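Local coordinates for ZINC phosphodiesterase ELAC protein 1 (Homo sapiens, PDB 3ZWF), which uses two zinc ions to cleave RNA at the 3' end of tRNA precursors and, in tRNA repair, removes a 2',3'-cyclic phosphate from tRNAs, at residues A[58-62]-A[180-185]; A[121-127]-A[162-166]; A[248-252]-A[271-275]. All coordinates share one frame; numbering follows the deposited sequence.

Contact 1: residues A[58-62]-A[180-185]; sequences ITHLH and HRIPSF. With ZN (zinc ion), chain E; PO4 (phosphate ion), chain F.
His-60, His-62 and His-180 meet on one zinc ion, the first metal of the metallo-beta-lactamase fold. The 58-62 loop carries the first two histidines of the family's HxHxDH motif. His-60 and His-180 bind through NE2, but His-62 uses ND1, 2.2 Å from the zinc. Asp-251, a phosphate oxygen and a water complete the site. The edge of His-180 turns toward the face of His-60 in an offset edge-to-face pair, planes at 89°. Ile-182 supports His-62 from one face, with CG1 3.9 Å from the ring centroid in a CH-pi contact. Arg-181 folds back at chi3 (-51°), which brings its end to the phosphate. NH1 donates to PO4 O1 at 2.8 Å. CE1 of His-62 sits over the rim of the guanidinium face, planes 18° apart. This phosphate probably comes from the crystallisation liquor.

In the second shell, His-60 ND1 donates to Thr-59 OG1 at 3.0 Å, close to the ring plane; with zinc on NE2, this holds the ring at both nitrogens. Asp-34 bonds Thr-59 OG1. His-180 ND1 is held by the carbonyl of Gly-288. Phe-185 N donates to Thr-59 O at 2.9 Å. One water joins Leu-61 N to Pro-183 O, 2.7 Å from the latter.

Contact 2: residues A[121-127]-A[162-166]; sequences LVPTADQ and SYLLF
Tyr-163 and Val-122 make the one direct hydrogen bond of this contact. The phenol OH donates to the backbone O of Val-122 at 2.8 Å. That oxygen lies at the edge of the ring, in its plane. The hydroxyl sits above the plane of the Val-122 carbonyl, 39° out of it, not on a lone pair. CG of Tyr-163 is beside the backbone N (chi1 -56°), and from there the ring reaches across to Val-122, just past strand 116-121.

Apolar contacts come from Leu-121. Its CG and CD2 lie over one face of the Tyr-163 ring, CD2 4.3 Å above the ring plane and toward the rim. The other methyl, CD1, meets Leu-165 CD2 at 4.0 Å, the two side chains crossing at about a right angle.

In the metallo-beta-lactamase fold two sheets face each other, and this contact joins an edge region of one to the other. Strand 116-121 belongs to the first sheet and strand 163-167 to the second. Phe-185 of the second sheet meets the Tyr-163 ring edge-to-face. Leu-165 and Phe-166 form a classic beta bulge opposite Val-173.

Polar bonds within 121-127 shape the turn that follows. Gln-127 OE1 accepts from Thr-124 N at 2.9 Å, in the amide carbonyl plane and on a lone pair. Thr-124 OG1 donates to Asp-126 OD1 at 2.6 Å, and also bonds Arg-177.

Contact 3: residues A[248-252]-A[271-275]; sequences ILGDC and IHEAT. With ZN (zinc ion), chain E; ZN (zinc ion), chain D.
Glu-273 reaches across to the backbone of Asp-251 and Cys-252, where two parallel strands of the metallo-beta-lactamase fold end beside the zinc pair. Its CG lies between the backbone N and carbonyl carbon (chi1 68°), and the chain bends at chi2. This brings OE2 to Cys-252 N at 2.9 Å, on the anti side, 31° out of the carboxylate plane. The carboxylates of Asp-251 and Glu-273 are turned 74° apart, with OD1 and OE2 4.2 Å from each other. Cys-252 N and His-289 ND1, both donors to OE2, would probably ease this closeness of like charges. Asp-251 OD2 bridges the two zinc ions, 2.4 Å from the zinc of His-60, His-62 and His-180 and 2.2 Å from the zinc of Asp-64, His-65 and His-311.

Within the strands, at a parallel bridge, Ile-248 and Ile-271 lie side by side and point the same way, CG1 touching CD1. Leu-249 N donates to Ile-271 O. On the other side of the strands, the His-272 ring meets Leu-249 CD2 and Cys-252 SG obliquely. Its ND1 donates in the ring plane to Glu-273 O at 2.8 Å, on a carbonyl lone pair, a bond that sets how the imidazole is turned.

A water spans Gly-250 O and Glu-273 N. Glu-273 OE1 accepts from both Thr-275 N and Thr-275 OG1, the hydroxyl at 2.7 Å, both from the same carboxylate face.

Overall arrangement
From the N terminus, strand 53-57 of the first sheet leads into 58-62, which opens contact 1. The chain runs on through two helices and strands 89-94 and 116-121 to 121-127. Contact 2 then closes a shorter loop at 162-166, nested inside the one that contact 1 closes at 180-185. Both contacts tie the first sheet to the second. They touch each other, as at Pro-123 and Pro-183. Strand 184-191 pairs with strand 245-249 in the second sheet. Contact 3 follows in series, closes a short loop through helix 259-263 and joins neighbouring parallel strands 245-249 and 269-273. Contacts 1 and 3 share a zinc ion and a water. Contacts 2 and 3 do not touch; their centres are about 17 Å apart.

Contact 1: residues A[58-62]-A[180-185]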
loop_
_atom_site.group_PDB
_atom_site.type_symbol
_atom_site.label_atom_id
_atom_site.label_comp_id
_atom_site.label_asym_id
_atom_site.label_seq_id
_atom_site.Cartn_x
_atom_site.Cartn_y
_atom_site.Cartn_z
ATOM N N ILE A 58 -7.837 12.675 4.469
ATOM C CA ILE A 58 -7.343 11.585 5.339
ATOM C C ILE A 58 -7.670 11.845 6.787
ATOM O O ILE A 58 -7.342 12.927 7.326
ATOM C CB ILE A 58 -5.787 11.412 5.181
ATOM C CG1 ILE A 58 -5.393 11.130 3.730
ATOM C CG2 ILE A 58 -5.275 10.309 6.112
ATOM C CD1 ILE A 58 -6.005 9.851 3.083
ATOM N N THR A 59 -8.398 10.908 7.408
ATOM C CA THR A 59 -8.952 11.118 8.783
ATOM C C THR A 59 -7.894 11.021 9.876
ATOM O O THR A 59 -7.937 11.734 10.851
ATOM C CB THR A 59 -10.041 10.135 9.131
ATOM O OG1 THR A 59 -9.541 8.787 9.012
ATOM C CG2 THR A 59 -11.274 10.318 8.205
ATOM N N HIS A 60 -6.879 10.159 9.668
ATOM C CA HIS A 60 -5.833 9.950 10.651
ATOM C C HIS A 60 -4.712 9.127 10.058
ATOM O O HIS A 60 -4.958 8.390 9.110
ATOM C CB HIS A 60 -6.337 9.347 11.948
ATOM C CG HIS A 60 -6.822 7.923 11.875
ATOM N ND1 HIS A 60 -7.963 7.532 11.185
ATOM C CD2 HIS A 60 -6.436 6.851 12.600
ATOM C CE1 HIS A 60 -8.165 6.241 11.394
ATOM N NE2 HIS A 60 -7.257 5.800 12.250
ATOM N N LEU A 61 -3.542 9.250 10.673
ATOM C CA LEU A 61 -2.351 8.577 10.148
ATOM C C LEU A 61 -2.138 7.175 10.732
ATOM O O LEU A 61 -1.039 6.868 11.234
ATOM C CB LEU A 61 -1.125 9.483 10.379
ATOM C CG LEU A 61 -1.175 10.821 9.633
ATOM C CD1 LEU A 61 0.076 11.684 9.862
ATOM C CD2 LEU A 61 -1.379 10.561 8.128
ATOM N N HIS A 62 -3.165 6.322 10.613
ATOM C CA HIS A 62 -3.024 4.871 10.773
ATOM C C HIS A 62 -2.966 4.296 9.390
ATOM O O HIS A 62 -3.630 4.761 8.498
ATOM C CB HIS A 62 -4.157 4.265 11.569
ATOM C CG HIS A 62 -3.947 4.342 13.041
ATOM N ND1 HIS A 62 -4.982 4.232 13.935
ATOM C CD2 HIS A 62 -2.817 4.465 13.774
ATOM C CE1 HIS A 62 -4.500 4.285 15.160
ATOM N NE2 HIS A 62 -3.181 4.449 15.088
ATOM N N HIS A 180 -9.103 9.263 19.388
ATOM C CA HIS A 180 -8.686 7.958 18.942
ATOM C C HIS A 180 -7.319 7.650 19.581
ATOM O O HIS A 180 -6.805 8.449 20.377
ATOM C CB HIS A 180 -8.708 7.947 17.410
ATOM C CG HIS A 180 -8.415 6.610 16.769
ATOM N ND1 HIS A 180 -9.034 5.424 17.130
ATOM C CD2 HIS A 180 -7.582 6.302 15.746
ATOM C CE1 HIS A 180 -8.550 4.438 16.375
ATOM N NE2 HIS A 180 -7.683 4.948 15.522
ATOM N N ARG A 181 -6.711 6.514 19.238
ATOM C CA ARG A 181 -5.379 6.170 19.755
ATOM C C ARG A 181 -4.329 7.175 19.300
ATOM O O ARG A 181 -3.347 7.457 20.005
ATOM C CB ARG A 181 -4.944 4.749 19.288
ATOM C CG ARG A 181 -5.822 3.643 19.745
ATOM C CD ARG A 181 -5.124 2.260 19.656
ATOM N NE ARG A 181 -4.498 1.935 18.362
ATOM C CZ ARG A 181 -5.159 1.743 17.213
ATOM N NH1 ARG A 181 -6.488 1.897 17.125
ATOM N NH2 ARG A 181 -4.478 1.425 16.122
ATOM N N ILE A 182 -4.538 7.731 18.106
ATOM C CA ILE A 182 -3.790 8.905 17.628
ATOM C C ILE A 182 -4.860 9.900 17.224
ATOM O O ILE A 182 -6.032 9.513 17.123
ATOM C CB ILE A 182 -2.838 8.602 16.445
ATOM C CG1 ILE A 182 -3.553 8.096 15.212
ATOM C CG2 ILE A 182 -1.751 7.608 16.911
ATOM C CD1 ILE A 182 -2.680 8.073 13.994
ATOM N N PRO A 183 -4.490 11.179 17.008
ATOM C CA PRO A 183 -5.554 12.112 16.658
ATOM C C PRO A 183 -6.253 11.766 15.345
ATOM O O PRO A 183 -5.611 11.355 14.362
ATOM C CB PRO A 183 -4.837 13.442 16.560
ATOM C CG PRO A 183 -3.625 13.276 17.488
ATOM C CD PRO A 183 -3.223 11.867 17.249
ATOM N N SER A 184 -7.564 11.929 15.350
ATOM C CA SER A 184 -8.382 11.569 14.234
ATOM C C SER A 184 -9.433 12.656 14.002
ATOM O O SER A 184 -9.783 13.404 14.925
ATOM C CB SER A 184 -9.016 10.190 14.497
ATOM O OG SER A 184 -9.876 9.758 13.445
ATOM N N PHE A 185 -9.874 12.749 12.749
ATOM C CA PHE A 185 -10.749 13.822 12.293
ATOM C C PHE A 185 -11.982 13.281 11.617
ATOM O O PHE A 185 -11.987 12.222 11.005
ATOM C CB PHE A 185 -10.024 14.788 11.339
ATOM C CG PHE A 185 -8.830 15.462 11.965
ATOM C CD1 PHE A 185 -8.970 16.595 12.784
ATOM C CD2 PHE A 185 -7.570 14.951 11.746
ATOM C CE1 PHE A 185 -7.875 17.180 13.358
ATOM C CE2 PHE A 185 -6.498 15.541 12.315
ATOM C CZ PHE A 185 -6.640 16.653 13.125
HETATM ZN ZN ZN E . -7.088 3.922 13.558
HETATM P P PO4 F . -7.349 0.579 13.804
HETATM O O1 PO4 F . -7.308 1.963 14.499
HETATM O O2 PO4 F . -5.829 0.357 13.296
HETATM O O3 PO4 F . -8.148 0.614 12.563
HETATM O O4 PO4 F . -7.648 -0.424 14.864
HETATM O O HOH W 1 -3.389 11.236 12.867
HETATM O O HOH W 2 -6.754 2.801 11.860
#

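Contact 2: residues A[121-127]-A[162-166]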
loop_
_atom_site.group_PDB
_atom_site.type_symbol
_atom_site.label_atom_id
_atom_site.label_comp_id
_atom_site.label_asym_id
_atom_site.label_seq_id
_atom_site.Cartn_x
_atom_site.Cartn_y
_atom_site.Cartn_z
ATOM N N LEU A 121 -3.808 19.501 8.784
ATOM C CA LEU A 121 -4.579 19.808 9.989
ATOM C C LEU A 121 -3.767 19.584 11.241
ATOM O O LEU A 121 -3.159 18.528 11.415
ATOM C CB LEU A 121 -5.813 18.910 10.059
ATOM C CG LEU A 121 -6.971 19.322 9.145
ATOM C CD1 LEU A 121 -6.679 19.182 7.687
ATOM C CD2 LEU A 121 -8.154 18.357 9.502
ATOM N N VAL A 122 -3.725 20.586 12.107
ATOM C CA VAL A 122 -2.934 20.521 13.342
ATOM C C VAL A 122 -3.846 20.011 14.456
ATOM O O VAL A 122 -4.792 20.745 14.914
ATOM C CB VAL A 122 -2.316 21.902 13.753
ATOM C CG1 VAL A 122 -1.580 21.789 15.089
ATOM C CG2 VAL A 122 -1.375 22.380 12.666
ATOM N N PRO A 123 -3.591 18.791 14.923
ATOM C CA PRO A 123 -4.399 18.259 16.003
ATOM C C PRO A 123 -4.084 18.879 17.372
ATOM O O PRO A 123 -3.077 19.576 17.554
ATOM C CB PRO A 123 -4.047 16.788 15.991
ATOM C CG PRO A 123 -2.653 16.769 15.489
ATOM C CD PRO A 123 -2.508 17.869 14.536
ATOM N N THR A 124 -4.970 18.618 18.322
ATOM C CA THR A 124 -4.734 19.002 19.708
ATOM C C THR A 124 -4.408 17.731 20.498
ATOM O O THR A 124 -4.837 16.629 20.140
ATOM C CB THR A 124 -5.871 19.805 20.317
ATOM O OG1 THR A 124 -7.058 19.009 20.377
ATOM C CG2 THR A 124 -6.105 21.072 19.498
ATOM N N ALA A 125 -3.671 17.932 21.590
ATOM C CA ALA A 125 -3.129 16.830 22.407
ATOM C C ALA A 125 -4.246 16.001 23.068
ATOM O O ALA A 125 -4.082 14.804 23.318
ATOM C CB ALA A 125 -2.177 17.406 23.487
ATOM N N ASP A 126 -5.399 16.632 23.314
ATOM C CA ASP A 126 -6.522 15.937 23.968
ATOM C C ASP A 126 -7.364 15.070 23.008
ATOM O O ASP A 126 -8.411 14.598 23.367
ATOM C CB ASP A 126 -7.418 16.894 24.788
ATOM C CG ASP A 126 -8.100 17.978 23.945
ATOM O OD1 ASP A 126 -7.739 18.183 22.779
ATOM O OD2 ASP A 126 -9.006 18.670 24.471
ATOM N N GLN A 127 -6.853 14.851 21.797
ATOM C CA GLN A 127 -7.478 13.966 20.831
ATOM C C GLN A 127 -6.981 12.538 20.984
ATOM O O GLN A 127 -7.412 11.675 20.259
ATOM C CB GLN A 127 -7.171 14.406 19.410
ATOM C CG GLN A 127 -7.936 15.663 19.011
ATOM C CD GLN A 127 -7.767 15.983 17.536
ATOM O OE1 GLN A 127 -7.023 16.889 17.177
ATOM N NE2 GLN A 127 -8.456 15.212 16.664
ATOM N N SER A 162 -13.628 24.052 14.947
ATOM C CA SER A 162 -13.511 23.326 13.676
ATOM C C SER A 162 -12.373 23.873 12.836
ATOM O O SER A 162 -11.805 24.920 13.150
ATOM C CB SER A 162 -14.829 23.406 12.888
ATOM O OG SER A 162 -15.061 24.724 12.441
ATOM N N TYR A 163 -12.058 23.148 11.769
ATOM C CA TYR A 163 -11.040 23.540 10.804
ATOM C C TYR A 163 -11.744 23.844 9.495
ATOM O O TYR A 163 -12.467 22.980 8.967
ATOM C CB TYR A 163 -10.049 22.400 10.533
ATOM C CG TYR A 163 -9.353 21.837 11.751
ATOM C CD1 TYR A 163 -9.996 20.928 12.576
ATOM C CD2 TYR A 163 -8.032 22.164 12.060
ATOM C CE1 TYR A 163 -9.361 20.401 13.692
ATOM C CE2 TYR A 163 -7.413 21.650 13.199
ATOM C CZ TYR A 163 -8.087 20.769 13.992
ATOM O OH TYR A 163 -7.493 20.253 15.105
ATOM N N LEU A 164 -11.502 25.033 8.939
ATOM C CA LEU A 164 -12.084 25.387 7.639
ATOM C C LEU A 164 -11.194 24.841 6.548
ATOM O O LEU A 164 -10.027 25.204 6.451
ATOM C CB LEU A 164 -12.267 26.906 7.469
ATOM C CG LEU A 164 -12.970 27.335 6.166
ATOM C CD1 LEU A 164 -14.343 26.643 5.993
ATOM C CD2 LEU A 164 -13.100 28.850 6.104
ATOM N N LEU A 165 -11.722 23.905 5.762
ATOM C CA LEU A 165 -10.933 23.334 4.669
ATOM C C LEU A 165 -11.113 24.217 3.424
ATOM O O LEU A 165 -10.135 24.745 2.876
ATOM C CB LEU A 165 -11.270 21.875 4.448
ATOM C CG LEU A 165 -11.100 21.000 5.701
ATOM C CD1 LEU A 165 -11.128 19.462 5.357
ATOM C CD2 LEU A 165 -9.803 21.363 6.504
ATOM N N PHE A 166 -12.363 24.418 3.017
ATOM C CA PHE A 166 -12.684 25.375 1.947
ATOM C C PHE A 166 -14.143 25.750 1.959
ATOM O O PHE A 166 -14.978 25.025 2.490
ATOM C CB PHE A 166 -12.248 24.878 0.563
ATOM C CG PHE A 166 -12.782 23.527 0.191
ATOM C CD1 PHE A 166 -12.109 22.388 0.522
ATOM C CD2 PHE A 166 -14.013 23.409 -0.481
ATOM C CE1 PHE A 166 -12.596 21.133 0.163
ATOM C CE2 PHE A 166 -14.523 22.182 -0.825
ATOM C CZ PHE A 166 -13.824 21.026 -0.503
#

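Contact 3: residues A[248-252]-A[271-275]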
loop_
_atom_site.group_PDB
_atom_site.type_symbol
_atom_site.label_atom_id
_atom_site.label_comp_id
_atom_site.label_asym_id
_atom_site.label_seq_id
_atom_site.Cartn_x
_atom_site.Cartn_y
_atom_site.Cartn_z
ATOM N N ILE A 248 -18.537 12.350 7.534
ATOM C CA ILE A 248 -17.739 11.120 7.467
ATOM C C ILE A 248 -16.726 11.207 8.592
ATOM O O ILE A 248 -15.867 12.116 8.580
ATOM C CB ILE A 248 -17.012 11.036 6.114
ATOM C CG1 ILE A 248 -18.058 11.064 4.976
ATOM C CG2 ILE A 248 -16.197 9.715 6.045
ATOM C CD1 ILE A 248 -17.479 11.101 3.606
ATOM N N LEU A 249 -16.842 10.311 9.573
ATOM C CA LEU A 249 -15.970 10.339 10.745
ATOM C C LEU A 249 -14.888 9.257 10.667
ATOM O O LEU A 249 -15.208 8.096 10.371
ATOM C CB LEU A 249 -16.727 10.143 12.034
ATOM C CG LEU A 249 -17.503 11.332 12.603
ATOM C CD1 LEU A 249 -18.646 11.736 11.689
ATOM C CD2 LEU A 249 -17.989 10.967 14.008
ATOM N N GLY A 250 -13.648 9.648 10.944
ATOM C CA GLY A 250 -12.554 8.673 11.132
ATOM C C GLY A 250 -12.753 7.796 12.363
ATOM O O GLY A 250 -13.699 7.975 13.164
ATOM N N ASP A 251 -11.848 6.831 12.520
ATOM C CA ASP A 251 -11.830 5.959 13.694
ATOM C C ASP A 251 -11.885 6.840 14.939
ATOM O O ASP A 251 -11.228 7.865 15.037
ATOM C CB ASP A 251 -10.544 5.169 13.809
ATOM C CG ASP A 251 -10.325 4.173 12.652
ATOM O OD1 ASP A 251 -11.143 4.073 11.725
ATOM O OD2 ASP A 251 -9.260 3.500 12.675
ATOM N N CYS A 252 -12.682 6.396 15.897
ATOM C CA CYS A 252 -12.886 7.156 17.144
ATOM C C CYS A 252 -13.667 6.345 18.171
ATOM O O CYS A 252 -14.409 5.441 17.832
ATOM C CB CYS A 252 -13.637 8.462 16.863
ATOM S SG CYS A 252 -15.325 8.318 16.335
ATOM N N ILE A 271 -21.543 8.775 8.289
ATOM C CA ILE A 271 -20.688 7.550 8.184
ATOM C C ILE A 271 -19.808 7.465 9.431
ATOM O O ILE A 271 -19.074 8.404 9.766
ATOM C CB ILE A 271 -19.837 7.547 6.947
ATOM C CG1 ILE A 271 -20.704 7.696 5.696
ATOM C CG2 ILE A 271 -18.890 6.264 6.925
ATOM C CD1 ILE A 271 -19.872 7.721 4.433
ATOM N N HIS A 272 -19.987 6.382 10.170
ATOM C CA HIS A 272 -19.358 6.203 11.471
ATOM C C HIS A 272 -18.791 4.769 11.565
ATOM O O HIS A 272 -19.390 3.820 11.087
ATOM C CB HIS A 272 -20.403 6.430 12.584
ATOM C CG HIS A 272 -19.826 6.729 13.930
ATOM N ND1 HIS A 272 -19.120 5.799 14.670
ATOM C CD2 HIS A 272 -19.914 7.845 14.705
ATOM C CE1 HIS A 272 -18.740 6.365 15.811
ATOM N NE2 HIS A 272 -19.212 7.595 15.860
ATOM N N GLU A 273 -17.653 4.645 12.235
ATOM C CA GLU A 273 -17.162 3.286 12.517
ATOM C C GLU A 273 -17.976 2.513 13.567
ATOM O O GLU A 273 -18.635 3.059 14.445
ATOM C CB GLU A 273 -15.715 3.307 12.983
ATOM C CG GLU A 273 -15.498 3.940 14.344
ATOM C CD GLU A 273 -14.463 3.142 15.114
ATOM O OE1 GLU A 273 -14.780 1.997 15.524
ATOM O OE2 GLU A 273 -13.323 3.615 15.230
ATOM N N ALA A 274 -17.962 1.209 13.425
ATOM C CA ALA A 274 -18.425 0.305 14.481
ATOM C C ALA A 274 -17.551 -0.941 14.450
ATOM O O ALA A 274 -17.967 -1.984 13.958
ATOM C CB ALA A 274 -19.890 -0.073 14.312
ATOM N N THR A 275 -16.334 -0.769 14.951
ATOM C CA THR A 275 -15.299 -1.804 14.824
ATOM C C THR A 275 -15.693 -3.131 15.475
ATOM O O THR A 275 -15.523 -4.216 14.884
ATOM C CB THR A 275 -13.907 -1.327 15.326
ATOM O OG1 THR A 275 -13.516 -0.150 14.603
ATOM C CG2 THR A 275 -12.888 -2.447 15.139
HETATM ZN ZN ZN E . -7.088 3.922 13.558
HETATM ZN ZN ZN D . -8.663 2.046 11.164
HETATM O O HOH W 3 -16.285 6.975 13.102
HETATM O O HOH W 2 -6.754 2.801 11.860
#